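Local coordinates for thiamine-binding periplasmic protein (Escherichia coli, PDB 2QRY), which captures thiamine, thiamine phosphate and thiamine diphosphate with high affinity in the periplasm for import by the ThiBPQ ABC transporter, at residues 218-228 against 279-287; 83-94 against 115-123. All blocks are in the same frame, centred on the assembly; numbering follows the deposited sequence.

Contact 1 (218-228 against 279-287) lines the end of the pocket that holds the pyrimidine and thiazolium rings of thiamin phosphate, whereas contact 2 (83-94 against 115-123) packs without hydrogen bonds between its segments; the nearest atom of its Phe123 side chain is about 7 Å from the ligand. The centres of contacts 1 and 2 are about 22 Å apart, and the centre of the chain falls between the two. They nevertheless touch: Val287 CG1 is 3.7 Å from Pro122 O. Strand 285-286 pairs antiparallel with strand 121-133, so 279-287 and 115-123 run into the same sheet. Both segments of contact 2 precede those of contact 1 in sequence.

Contact 1. Residues 218-228 against 279-287; sequences YTTSPAYHILE and PTGNWMYPV. With TPS (thiamin phosphate), chain E.
The indole of Trp283 is the main bump here, wedged against the first turns of helix 221-228. Tyr224 CA sits squarely over its six-membered ring, 3.4 Å from the centroid, a CH-pi contact; Pro279 O and Thr280 CA back the opposite face. The Tyr224 ring, thrown to the far side of its backbone N (chi1 164°), turns its edge to the indole face, an offset edge-to-face pair with planes at 86°. Ala223, Leu227 and the bent chain of Glu228 close around the benzo end, Ala223 CB lying 3.7 Å from Trp283 CE3. Thr220 fills the next hollow with both branches: OG1 donates to Trp283 O (2.6 Å), approaching from above the carbonyl plane, while CG2 rests over the face of the Tyr285 ring. A water joins Tyr285 OH to Thr219 OG1. Selenomethionine Met284, bent at chi2 and chi3, folds back to lay SE over one face of Tyr218, 3.9 Å from the ring centroid, in a Met-aromatic contact. Tyr218 OH is hydrogen-bonded to Gln246 OE1. Thiamin phosphate fits between aromatic rings, selenium and backbone carbonyl: Tyr224 CB meets its methyl CM2, and Trp283 CD1 lies 3.7 Å from N3A. The Ser221 OG bond to N1A (2.9 Å) probably helps to orient the pyrimidine, Gly63, Ser164 and Trp200 give the ligand further hydrogen bonds, and the threonine-to-carbonyl bond ties the two walls together.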
# COMPACT_ATOMS: atom_id res chain seq x y z
N TYR A 218 -5.64 -5.29 3.91
CA TYR A 218 -6.57 -4.55 3.05
C TYR A 218 -7.97 -5.14 2.91
O TYR A 218 -8.16 -6.36 3.03
CB TYR A 218 -5.98 -4.41 1.65
CG TYR A 218 -4.73 -3.56 1.58
CD1 TYR A 218 -3.49 -4.07 1.95
CD2 TYR A 218 -4.80 -2.24 1.11
CE1 TYR A 218 -2.34 -3.30 1.84
CE2 TYR A 218 -3.65 -1.46 1.00
CZ TYR A 218 -2.43 -2.00 1.37
OH TYR A 218 -1.29 -1.24 1.26
N THR A 219 -8.95 -4.29 2.62
CA THR A 219 -10.33 -4.75 2.46
C THR A 219 -10.43 -5.77 1.34
O THR A 219 -11.41 -6.50 1.25
CB THR A 219 -11.32 -3.60 2.11
OG1 THR A 219 -10.88 -2.93 0.92
CG2 THR A 219 -11.42 -2.61 3.26
N THR A 220 -9.41 -5.81 0.49
CA THR A 220 -9.37 -6.72 -0.65
C THR A 220 -8.58 -8.01 -0.40
O THR A 220 -8.56 -8.91 -1.25
CB THR A 220 -8.76 -6.00 -1.89
OG1 THR A 220 -7.57 -5.30 -1.50
CG2 THR A 220 -9.77 -5.02 -2.49
N SER A 221 -7.93 -8.11 0.75
CA SER A 221 -7.14 -9.30 1.04
C SER A 221 -7.96 -10.59 0.99
O SER A 221 -7.45 -11.63 0.55
CB SER A 221 -6.46 -9.17 2.41
OG SER A 221 -5.50 -8.14 2.38
N PRO A 222 -9.22 -10.56 1.43
CA PRO A 222 -9.99 -11.81 1.38
C PRO A 222 -10.12 -12.36 -0.04
O PRO A 222 -10.17 -13.57 -0.24
CB PRO A 222 -11.34 -11.42 1.97
CG PRO A 222 -10.96 -10.34 2.98
CD PRO A 222 -9.95 -9.52 2.19
N ALA A 223 -10.14 -11.46 -1.02
CA ALA A 223 -10.26 -11.86 -2.41
C ALA A 223 -9.14 -12.81 -2.83
O ALA A 223 -9.35 -13.69 -3.68
CB ALA A 223 -10.26 -10.62 -3.31
N TYR A 224 -7.95 -12.64 -2.26
CA TYR A 224 -6.85 -13.54 -2.61
C TYR A 224 -7.23 -14.98 -2.27
O TYR A 224 -7.11 -15.88 -3.10
CB TYR A 224 -5.57 -13.21 -1.85
CG TYR A 224 -4.58 -14.35 -1.92
CD1 TYR A 224 -3.86 -14.61 -3.09
CD2 TYR A 224 -4.42 -15.23 -0.85
CE1 TYR A 224 -3.03 -15.71 -3.20
CE2 TYR A 224 -3.59 -16.34 -0.94
CZ TYR A 224 -2.90 -16.58 -2.13
OH TYR A 224 -2.08 -17.69 -2.25
N HIS A 225 -7.69 -15.18 -1.03
CA HIS A 225 -8.07 -16.51 -0.59
C HIS A 225 -9.29 -17.06 -1.31
O HIS A 225 -9.35 -18.26 -1.61
CB HIS A 225 -8.31 -16.50 0.92
CG HIS A 225 -7.09 -16.15 1.72
ND1 HIS A 225 -6.78 -14.86 2.09
CD2 HIS A 225 -6.10 -16.93 2.21
CE1 HIS A 225 -5.65 -14.85 2.76
NE2 HIS A 225 -5.21 -16.10 2.85
N ILE A 226 -10.26 -16.21 -1.62
CA ILE A 226 -11.45 -16.67 -2.33
C ILE A 226 -11.10 -17.25 -3.70
O ILE A 226 -11.39 -18.41 -3.98
CB ILE A 226 -12.46 -15.52 -2.52
CG1 ILE A 226 -12.94 -15.01 -1.16
CG2 ILE A 226 -13.64 -16.00 -3.36
CD1 ILE A 226 -13.91 -13.83 -1.24
N LEU A 227 -10.47 -16.45 -4.55
CA LEU A 227 -10.11 -16.87 -5.91
C LEU A 227 -8.99 -17.92 -6.02
O LEU A 227 -9.13 -18.91 -6.74
CB LEU A 227 -9.72 -15.65 -6.76
CG LEU A 227 -10.79 -14.63 -7.18
CD1 LEU A 227 -11.16 -13.70 -6.02
CD2 LEU A 227 -10.24 -13.80 -8.34
N GLU A 228 -7.88 -17.69 -5.32
CA GLU A 228 -6.73 -18.58 -5.38
C GLU A 228 -6.82 -19.88 -4.58
O GLU A 228 -6.25 -20.89 -4.98
CB GLU A 228 -5.47 -17.82 -4.96
CG GLU A 228 -5.16 -16.60 -5.80
CD GLU A 228 -4.96 -16.94 -7.26
OE1 GLU A 228 -4.32 -17.98 -7.54
OE2 GLU A 228 -5.42 -16.16 -8.13
N PRO A 279 -5.84 -6.61 -10.29
CA PRO A 279 -6.83 -7.33 -9.48
C PRO A 279 -6.33 -8.63 -8.85
O PRO A 279 -6.39 -8.79 -7.64
CB PRO A 279 -7.97 -7.56 -10.46
CG PRO A 279 -7.92 -6.34 -11.31
CD PRO A 279 -6.43 -6.23 -11.58
N THR A 280 -5.82 -9.55 -9.67
CA THR A 280 -5.36 -10.83 -9.15
C THR A 280 -3.86 -10.88 -8.86
O THR A 280 -3.35 -11.89 -8.39
CB THR A 280 -5.72 -11.99 -10.11
OG1 THR A 280 -5.03 -11.82 -11.35
CG2 THR A 280 -7.23 -12.00 -10.37
N GLY A 281 -3.16 -9.78 -9.13
CA GLY A 281 -1.73 -9.74 -8.87
C GLY A 281 -1.41 -9.04 -7.56
O GLY A 281 -0.69 -9.58 -6.72
N ASN A 282 -1.95 -7.83 -7.39
CA ASN A 282 -1.71 -7.03 -6.19
C ASN A 282 -2.91 -7.04 -5.24
O ASN A 282 -2.81 -6.56 -4.12
CB ASN A 282 -1.41 -5.58 -6.58
CG ASN A 282 -0.24 -4.98 -5.78
OD1 ASN A 282 -0.18 -3.77 -5.57
ND2 ASN A 282 0.68 -5.83 -5.35
N TRP A 283 -4.04 -7.57 -5.70
CA TRP A 283 -5.24 -7.62 -4.87
C TRP A 283 -5.60 -6.22 -4.35
O TRP A 283 -5.62 -5.96 -3.15
CB TRP A 283 -5.03 -8.61 -3.73
CG TRP A 283 -4.72 -9.97 -4.27
CD1 TRP A 283 -3.48 -10.55 -4.39
CD2 TRP A 283 -5.64 -10.86 -4.90
NE1 TRP A 283 -3.58 -11.74 -5.06
CE2 TRP A 283 -4.89 -11.96 -5.39
CE3 TRP A 283 -7.03 -10.84 -5.12
CZ2 TRP A 283 -5.48 -13.03 -6.07
CZ3 TRP A 283 -7.62 -11.90 -5.80
CH2 TRP A 283 -6.84 -12.98 -6.27
N MSE A 284 -5.86 -5.34 -5.30
CA MSE A 284 -6.22 -3.95 -5.03
C MSE A 284 -7.16 -3.55 -6.16
O MSE A 284 -7.27 -4.26 -7.16
CB MSE A 284 -4.96 -3.08 -5.09
CG MSE A 284 -3.94 -3.33 -3.99
SE MSE A 284 -4.55 -2.69 -2.27
CE MSE A 284 -4.03 -0.82 -2.45
N TYR A 285 -7.84 -2.41 -6.02
CA TYR A 285 -8.74 -1.94 -7.06
C TYR A 285 -7.94 -1.20 -8.12
O TYR A 285 -7.13 -0.32 -7.81
CB TYR A 285 -9.81 -1.01 -6.47
CG TYR A 285 -10.76 -1.70 -5.53
CD1 TYR A 285 -11.71 -2.61 -6.00
CD2 TYR A 285 -10.70 -1.47 -4.15
CE1 TYR A 285 -12.57 -3.27 -5.12
CE2 TYR A 285 -11.56 -2.12 -3.27
CZ TYR A 285 -12.49 -3.02 -3.76
OH TYR A 285 -13.33 -3.67 -2.89
N PRO A 286 -8.14 -1.54 -9.41
CA PRO A 286 -7.43 -0.91 -10.52
C PRO A 286 -7.76 0.57 -10.65
O PRO A 286 -8.78 1.05 -10.15
CB PRO A 286 -7.91 -1.70 -11.73
CG PRO A 286 -8.27 -3.02 -11.16
CD PRO A 286 -8.99 -2.64 -9.90
N VAL A 287 -6.89 1.29 -11.34
CA VAL A 287 -7.06 2.71 -11.55
C VAL A 287 -7.79 2.96 -12.87
O VAL A 287 -8.33 4.04 -13.11
CB VAL A 287 -5.69 3.42 -11.51
CG1 VAL A 287 -4.91 3.11 -12.76
CG2 VAL A 287 -5.88 4.88 -11.34
CM2 TPS E . -3.51 -11.18 0.16
N3 TPS E . -0.65 -5.32 -0.66
C2 TPS E . -0.05 -6.11 0.21
S1 TPS E . 1.25 -5.14 0.82
C5 TPS E . 0.93 -3.69 -0.14
C4 TPS E . -0.17 -4.07 -0.87
CM4 TPS E . -0.82 -3.10 -1.86
C6 TPS E . 1.75 -2.43 -0.05
C7 TPS E . 2.85 -2.87 0.91
O7 TPS E . 3.78 -1.85 1.24
N1A TPS E . -3.69 -8.73 0.25
C2A TPS E . -3.07 -9.80 -0.26
N3A TPS E . -2.07 -9.67 -1.13
C4A TPS E . -1.65 -8.45 -1.53
N4A TPS E . -0.60 -8.34 -2.43
C5A TPS E . -2.29 -7.28 -1.00
C6A TPS E . -3.34 -7.48 -0.09
C7A TPS E . -1.87 -5.84 -1.40
P1 TPS E . 4.86 -2.52 2.24
O1 TPS E . 4.12 -3.15 3.45
O2 TPS E . 5.94 -1.46 2.71
O3 TPS E . 5.59 -3.65 1.48
O HOH W 1 -13.29 -2.89 -0.36

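Contact 2. Residues 83-94 against 115-123; sequences LGLDNNLLDAAS and WNNDTFVPF
Leu90 splits its two methyls between two aromatic rings. Leu90 CD2 comes within 3.4 Å of Phe120 CD2. On its other branch, Leu90 CD1 lies 3.6 Å from Trp115 CH2. Beyond Leu90, the far end of the Phe120 ring meets the next turn of the helix, its CZ 3.3 Å from Ala93 CB, with the backbone N of Ser94 at the ring edge. Leu83 makes a separate patch, CD2 against Phe123 CZ at 3.6 Å; Phe123 already leaves its strand toward 83-94, and its chi1 of 65° leaves the ring against Leu83 of strand 81-86.

The next shell fixes the aromatics. Trp115 NE1 donates to Phe120 O (2.9 Å), close to the line of that carbonyl and in the indole plane, while Pro122 CG covers the centre of one indole face. Asn117 OD1 receives Thr119 N and Phe120 N from opposite faces of its amide plane, bracing the turn that leads to Phe120, and Thr119 CG2 lies over the centre of one face of the Phe120 ring. Farther out, Phe99 meets Phe120 edge-to-face.

This is core packing of a beta-alpha unit, strand 81-86 and helix 90-96, against the aromatic-rich entry to strand 121-133, in a periplasmic solute-binding protein fold.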
# COMPACT_ATOMS: atom_id res chain seq x y z
N LEU A 83 8.24 2.38 -8.10
CA LEU A 83 6.85 1.94 -8.07
C LEU A 83 6.47 1.41 -6.67
O LEU A 83 7.09 0.49 -6.17
CB LEU A 83 6.63 0.85 -9.11
CG LEU A 83 5.22 0.28 -9.30
CD1 LEU A 83 5.03 -0.16 -10.76
CD2 LEU A 83 4.99 -0.88 -8.33
N GLY A 84 5.47 2.01 -6.05
CA GLY A 84 5.09 1.53 -4.74
C GLY A 84 5.01 2.57 -3.64
O GLY A 84 4.91 2.22 -2.48
N LEU A 85 5.10 3.85 -3.98
CA LEU A 85 4.96 4.89 -2.96
C LEU A 85 3.46 5.07 -2.94
O LEU A 85 2.76 4.37 -3.65
CB LEU A 85 5.63 6.19 -3.40
CG LEU A 85 7.13 6.20 -3.61
CD1 LEU A 85 7.56 7.61 -4.01
CD2 LEU A 85 7.85 5.78 -2.34
N ASP A 86 2.94 5.98 -2.13
CA ASP A 86 1.49 6.17 -2.15
C ASP A 86 1.09 7.60 -1.82
O ASP A 86 1.95 8.46 -1.61
CB ASP A 86 0.77 5.17 -1.24
CG ASP A 86 0.88 5.50 0.24
OD1 ASP A 86 1.41 6.58 0.59
OD2 ASP A 86 0.42 4.66 1.06
N ASN A 87 -0.21 7.84 -1.81
CA ASN A 87 -0.77 9.16 -1.56
C ASN A 87 -0.26 9.87 -0.31
O ASN A 87 -0.19 11.10 -0.28
CB ASN A 87 -2.30 9.06 -1.51
CG ASN A 87 -2.78 8.12 -0.42
OD1 ASN A 87 -2.36 6.97 -0.36
ND2 ASN A 87 -3.67 8.61 0.43
N ASN A 88 0.10 9.12 0.72
CA ASN A 88 0.59 9.72 1.95
C ASN A 88 2.04 10.19 1.89
O ASN A 88 2.50 10.91 2.79
CB ASN A 88 0.45 8.73 3.12
CG ASN A 88 -0.99 8.33 3.37
OD1 ASN A 88 -1.88 9.18 3.46
ND2 ASN A 88 -1.23 7.03 3.50
N LEU A 89 2.76 9.81 0.85
CA LEU A 89 4.16 10.20 0.74
C LEU A 89 4.43 11.21 -0.36
O LEU A 89 5.58 11.62 -0.55
CB LEU A 89 5.02 8.96 0.48
CG LEU A 89 5.03 7.84 1.52
CD1 LEU A 89 5.70 6.61 0.91
CD2 LEU A 89 5.77 8.31 2.77
N LEU A 90 3.40 11.62 -1.10
CA LEU A 90 3.55 12.57 -2.20
C LEU A 90 4.34 13.83 -1.88
O LEU A 90 5.32 14.15 -2.56
CB LEU A 90 2.19 12.97 -2.76
CG LEU A 90 1.29 11.88 -3.35
CD1 LEU A 90 0.03 12.54 -3.92
CD2 LEU A 90 2.04 11.13 -4.44
N ASP A 91 3.92 14.56 -0.86
CA ASP A 91 4.59 15.79 -0.47
C ASP A 91 6.06 15.53 -0.20
O ASP A 91 6.95 16.22 -0.72
CB ASP A 91 3.93 16.37 0.78
CG ASP A 91 4.16 17.86 0.93
OD1 ASP A 91 3.53 18.63 0.18
OD2 ASP A 91 4.98 18.25 1.79
N ALA A 92 6.32 14.52 0.64
CA ALA A 92 7.67 14.14 1.02
C ALA A 92 8.52 13.81 -0.21
O ALA A 92 9.68 14.20 -0.29
CB ALA A 92 7.62 12.94 1.95
N ALA A 93 7.92 13.09 -1.16
CA ALA A 93 8.62 12.71 -2.39
C ALA A 93 8.97 13.91 -3.27
O ALA A 93 10.12 14.08 -3.66
CB ALA A 93 7.77 11.71 -3.18
N SER A 94 7.98 14.75 -3.57
CA SER A 94 8.21 15.91 -4.42
C SER A 94 9.20 16.91 -3.80
O SER A 94 10.06 17.44 -4.50
CB SER A 94 6.89 16.62 -4.74
OG SER A 94 6.50 17.50 -3.69
N TRP A 115 -7.81 12.76 -8.84
CA TRP A 115 -6.37 12.79 -8.85
C TRP A 115 -5.82 13.84 -9.79
O TRP A 115 -6.06 13.80 -11.00
CB TRP A 115 -5.82 11.41 -9.23
CG TRP A 115 -4.34 11.30 -9.12
CD1 TRP A 115 -3.41 11.60 -10.08
CD2 TRP A 115 -3.60 10.89 -7.96
NE1 TRP A 115 -2.14 11.40 -9.59
CE2 TRP A 115 -2.23 10.96 -8.29
CE3 TRP A 115 -3.96 10.47 -6.67
CZ2 TRP A 115 -1.22 10.63 -7.39
CZ3 TRP A 115 -2.96 10.14 -5.77
CH2 TRP A 115 -1.61 10.22 -6.13
N ASN A 116 -5.08 14.79 -9.23
CA ASN A 116 -4.46 15.85 -10.01
C ASN A 116 -3.01 15.97 -9.58
O ASN A 116 -2.71 16.59 -8.56
CB ASN A 116 -5.20 17.17 -9.77
N ASN A 117 -2.11 15.37 -10.35
CA ASN A 117 -0.68 15.42 -10.03
C ASN A 117 0.16 15.19 -11.28
O ASN A 117 -0.00 14.19 -11.98
CB ASN A 117 -0.34 14.37 -8.96
CG ASN A 117 1.06 14.57 -8.39
OD1 ASN A 117 2.06 14.32 -9.06
ND2 ASN A 117 1.12 15.02 -7.15
N ASP A 118 1.06 16.13 -11.55
CA ASP A 118 1.94 16.08 -12.71
C ASP A 118 3.09 15.08 -12.60
O ASP A 118 3.67 14.68 -13.62
CB ASP A 118 2.51 17.48 -12.97
N THR A 119 3.40 14.66 -11.38
CA THR A 119 4.52 13.75 -11.15
C THR A 119 4.20 12.28 -10.86
O THR A 119 4.68 11.38 -11.55
CB THR A 119 5.40 14.29 -10.01
OG1 THR A 119 5.81 15.63 -10.31
CG2 THR A 119 6.63 13.40 -9.81
N PHE A 120 3.39 12.05 -9.83
CA PHE A 120 3.05 10.69 -9.42
C PHE A 120 1.78 10.13 -10.06
O PHE A 120 0.70 10.69 -9.94
CB PHE A 120 2.97 10.65 -7.89
CG PHE A 120 4.19 11.23 -7.23
CD1 PHE A 120 5.38 10.51 -7.21
CD2 PHE A 120 4.17 12.51 -6.71
CE1 PHE A 120 6.55 11.08 -6.68
CE2 PHE A 120 5.33 13.09 -6.19
CZ PHE A 120 6.52 12.37 -6.17
N VAL A 121 1.94 8.99 -10.73
CA VAL A 121 0.84 8.32 -11.41
C VAL A 121 0.29 7.14 -10.62
O VAL A 121 1.02 6.21 -10.26
CB VAL A 121 1.31 7.80 -12.80
CG1 VAL A 121 0.11 7.29 -13.59
CG2 VAL A 121 2.03 8.89 -13.56
N PRO A 122 -1.02 7.15 -10.34
CA PRO A 122 -1.62 6.04 -9.59
C PRO A 122 -1.70 4.79 -10.45
O PRO A 122 -1.83 4.88 -11.67
CB PRO A 122 -3.01 6.56 -9.24
CG PRO A 122 -2.85 8.03 -9.24
CD PRO A 122 -1.95 8.28 -10.43
N PHE A 123 -1.63 3.62 -9.82
CA PHE A 123 -1.75 2.37 -10.54
C PHE A 123 -2.77 1.44 -9.87
O PHE A 123 -3.20 0.45 -10.46
CB PHE A 123 -0.38 1.69 -10.74
CG PHE A 123 0.30 1.24 -9.48
CD1 PHE A 123 -0.06 0.04 -8.86
CD2 PHE A 123 1.37 1.96 -8.95
CE1 PHE A 123 0.65 -0.43 -7.76
CE2 PHE A 123 2.07 1.50 -7.85
CZ PHE A 123 1.72 0.31 -7.25